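Long-range contact in phosphodiesterase (Pseudomonas aeruginosa, PDB 4G76), which probably kills competing bacteria as a colicin M-type bacteriocin, acting as a metal-dependent phosphodiesterase on the lipid-linked precursor of peptidoglycan: residues L166-N171 against G212-R217. Residues are numbered along the deposited sequence; the frame is centred on the assembly and turned at random.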
ATOM      1  N   LEU A 166      -6.032   1.910   7.871  1.00 18.52           N
ATOM      2  CA  LEU A 166      -4.639   2.163   8.201  1.00 15.06           C
ATOM      3  C   LEU A 166      -4.206   1.138   9.224  1.00 20.26           C
ATOM      4  O   LEU A 166      -3.015   0.862   9.372  1.00 22.50           O
ATOM      5  CB  LEU A 166      -4.469   3.548   8.814  1.00 19.92           C
ATOM      6  CG  LEU A 166      -4.557   4.771   7.909  1.00 23.27           C
ATOM      7  CD1 LEU A 166      -4.174   5.984   8.730  1.00 28.78           C
ATOM      8  CD2 LEU A 166      -3.638   4.627   6.710  1.00 18.78           C
ATOM      9  N   ASN A 167      -5.184   0.585   9.941  1.00 16.35           N
ATOM     10  CA  ASN A 167      -4.889  -0.317  11.044  1.00 22.05           C
ATOM     11  C   ASN A 167      -3.997   0.357  12.090  1.00 27.01           C
ATOM     12  O   ASN A 167      -3.087  -0.265  12.636  1.00 20.21           O
ATOM     13  CB  ASN A 167      -4.219  -1.600  10.531  1.00 24.03           C
ATOM     14  CG  ASN A 167      -4.197  -2.705  11.577  1.00 24.61           C
ATOM     15  OD1 ASN A 167      -5.017  -2.717  12.499  1.00 29.06           O
ATOM     16  ND2 ASN A 167      -3.254  -3.634  11.441  1.00 23.90           N
ATOM     17  N   ILE A 168      -4.242   1.635  12.357  1.00 19.12           N
ATOM     18  CA  ILE A 168      -3.518   2.314  13.424  1.00 24.98           C
ATOM     19  C   ILE A 168      -4.302   2.317  14.745  1.00 20.88           C
ATOM     20  O   ILE A 168      -5.522   2.161  14.768  1.00 18.49           O
ATOM     21  CB  ILE A 168      -3.098   3.744  13.038  1.00 23.19           C
ATOM     22  CG1 ILE A 168      -4.309   4.563  12.597  1.00 15.72           C
ATOM     23  CG2 ILE A 168      -2.065   3.713  11.930  1.00 23.61           C
ATOM     24  CD1 ILE A 168      -3.992   6.016  12.452  1.00 13.59           C
ATOM     25  N   LYS A 169      -3.576   2.477  15.840  1.00 23.68           N
ATOM     26  CA  LYS A 169      -4.169   2.469  17.167  1.00 38.04           C
ATOM     27  C   LYS A 169      -3.560   3.610  17.962  1.00 34.83           C
ATOM     28  O   LYS A 169      -2.769   3.383  18.876  1.00 31.94           O
ATOM     29  CB  LYS A 169      -3.878   1.142  17.871  1.00 42.95           C
ATOM     30  CG  LYS A 169      -4.264  -0.110  17.083  1.00 56.40           C
ATOM     31  CD  LYS A 169      -5.775  -0.317  17.074  1.00 54.70           C
ATOM     32  CE  LYS A 169      -6.144  -1.734  16.656  1.00 54.63           C
ATOM     33  NZ  LYS A 169      -5.681  -2.056  15.270  1.00 46.55           N
ATOM     34  N   PRO A 170      -3.923   4.851  17.612  1.00 31.62           N
ATOM     35  CA  PRO A 170      -3.336   6.006  18.297  1.00 31.91           C
ATOM     36  C   PRO A 170      -3.749   6.015  19.760  1.00 31.67           C
ATOM     37  O   PRO A 170      -4.923   5.810  20.068  1.00 27.43           O
ATOM     38  CB  PRO A 170      -3.954   7.201  17.567  1.00 28.98           C
ATOM     39  CG  PRO A 170      -4.549   6.633  16.300  1.00 25.38           C
ATOM     40  CD  PRO A 170      -4.961   5.251  16.651  1.00 22.64           C
ATOM     41  N   ASN A 171      -2.785   6.215  20.650  1.00 33.98           N
ATOM     42  CA  ASN A 171      -3.083   6.302  22.071  1.00 24.87           C
ATOM     43  C   ASN A 171      -3.186   7.765  22.462  1.00 23.27           C
ATOM     44  O   ASN A 171      -2.176   8.438  22.660  1.00 20.45           O
ATOM     45  CB  ASN A 171      -2.009   5.591  22.899  1.00 16.71           C
ATOM     46  CG  ASN A 171      -2.317   5.601  24.397  1.00 25.65           C
ATOM     47  OD1 ASN A 171      -2.995   6.499  24.908  1.00 23.45           O
ATOM     48  ND2 ASN A 171      -1.800   4.608  25.106  1.00 14.42           N
ATOM     49  N   GLY A 212       3.321   6.372   5.529  1.00 27.68           N
ATOM     50  CA  GLY A 212       4.308   6.642   6.558  1.00 33.79           C
ATOM     51  C   GLY A 212       3.776   7.618   7.588  1.00 31.27           C
ATOM     52  O   GLY A 212       2.723   7.396   8.192  1.00 28.03           O
ATOM     53  N   GLU A 213       4.503   8.709   7.782  1.00 22.42           N
ATOM     54  CA  GLU A 213       4.090   9.723   8.737  1.00 22.26           C
ATOM     55  C   GLU A 213       2.921  10.539   8.207  1.00 26.95           C
ATOM     56  O   GLU A 213       2.985  11.102   7.113  1.00 27.72           O
ATOM     57  CB  GLU A 213       5.256  10.645   9.065  1.00 18.80           C
ATOM     58  CG  GLU A 213       4.926  11.688  10.110  1.00 43.21           C
ATOM     59  CD  GLU A 213       6.167  12.380  10.649  1.00 62.57           C
ATOM     60  OE1 GLU A 213       6.329  12.424  11.890  1.00 61.19           O
ATOM     61  OE2 GLU A 213       6.982  12.866   9.831  1.00 72.21           O
ATOM     62  N   ILE A 214       1.849  10.597   8.986  1.00 14.80           N
ATOM     63  CA  ILE A 214       0.685  11.388   8.610  1.00 21.23           C
ATOM     64  C   ILE A 214       0.395  12.445   9.674  1.00 21.77           C
ATOM     65  O   ILE A 214       1.054  12.489  10.710  1.00 17.57           O
ATOM     66  CB  ILE A 214      -0.557  10.499   8.413  1.00 18.47           C
ATOM     67  CG1 ILE A 214      -0.945   9.846   9.737  1.00 20.01           C
ATOM     68  CG2 ILE A 214      -0.289   9.432   7.361  1.00 16.84           C
ATOM     69  CD1 ILE A 214      -2.114   8.910   9.619  1.00 21.14           C
ATOM     70  N   THR A 215      -0.581  13.307   9.411  1.00 24.92           N
ATOM     71  CA  THR A 215      -0.996  14.280  10.407  1.00 20.21           C
ATOM     72  C   THR A 215      -2.410  13.979  10.833  1.00 19.74           C
ATOM     73  O   THR A 215      -3.323  13.949  10.006  1.00 19.16           O
ATOM     74  CB  THR A 215      -0.941  15.713   9.882  1.00 24.42           C
ATOM     75  OG1 THR A 215       0.338  15.949   9.292  1.00 30.74           O
ATOM     76  CG2 THR A 215      -1.188  16.715  11.031  1.00 11.81           C
ATOM     77  N   LEU A 216      -2.588  13.757  12.130  1.00 17.50           N
ATOM     78  CA  LEU A 216      -3.907  13.453  12.657  1.00 19.45           C
ATOM     79  C   LEU A 216      -4.542  14.707  13.237  1.00 23.39           C
ATOM     80  O   LEU A 216      -3.851  15.652  13.613  1.00 26.96           O
ATOM     81  CB  LEU A 216      -3.817  12.376  13.734  1.00 19.99           C
ATOM     82  CG  LEU A 216      -3.174  11.046  13.346  1.00 24.23           C
ATOM     83  CD1 LEU A 216      -3.163  10.123  14.560  1.00 25.22           C
ATOM     84  CD2 LEU A 216      -3.909  10.409  12.175  1.00 11.33           C
ATOM     85  N   ARG A 217      -5.865  14.709  13.302  1.00 16.24           N
ATOM     86  CA  ARG A 217      -6.581  15.795  13.919  1.00 12.81           C
ATOM     87  C   ARG A 217      -7.447  15.231  15.035  1.00 17.66           C
ATOM     88  O   ARG A 217      -8.387  14.475  14.786  1.00 21.69           O
ATOM     89  CB  ARG A 217      -7.431  16.521  12.881  1.00 23.88           C
ATOM     90  CG  ARG A 217      -8.089  17.805  13.366  1.00 21.31           C
ATOM     91  CD  ARG A 217      -9.159  18.213  12.376  1.00 27.22           C
ATOM     92  NE  ARG A 217      -9.955  19.345  12.834  1.00 33.53           N
ATOM     93  CZ  ARG A 217     -11.251  19.494  12.571  1.00 49.47           C
ATOM     94  NH1 ARG A 217     -11.903  18.571  11.868  1.00 40.37           N
ATOM     95  NH2 ARG A 217     -11.903  20.558  13.027  1.00 46.81           N
TER
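Leu166 and Ile214 meet tip to tip where an irregular loop lies over one face of a β-strand, a worked example of how alternation along a strand can be matched by a chain with no regular structure of its own. The CB of Ile214 is directed at the loop, and from there the side chain branches. CG2 lies beside the backbone N, whereas CG1 sits between the backbone N and the carbonyl carbon (chi1 64°) and carries the chain onward to CD1. CB, CG1 and CG2 all stop short of 166-171; the terminal methyl alone makes the contact, with Ile214 CD1 3.7 Å from Leu166 CD1. The same methyl has a looser neighbour in Ile168, whose CD1 is 4.5 Å from Ile214 CD1. Ile168 serves both strand residues, since its CD1 also stands 4.4 Å from Leu216 CD2. The other branch of Leu216 turns to the proline ring: Leu216 CD1 approaches Pro170 CG at 4.1 Å, the two side chains crossing at about a right angle. Leu166, Ile168 and Pro170 thus face Ile214 and Leu216, and no hydrogen bond spans the interface; methyl and ring carbons alone join the two segments, burying a modest 138 Å². The packing borders the metal site: the side chain of Ile214 is about 4 Å from that of Val211 and about 5 Å from that of Asp241, both magnesium-binding, whereas the side chain of Glu213, also magnesium-binding, takes no part in this contact. The loop follows strand 159-160 and leads to helix 176-184, while strand 213-224 runs antiparallel between strands 188-199 and 229-243, whose Tyr198 and Ile236 also touch Pro170 within the colicin M-type domain.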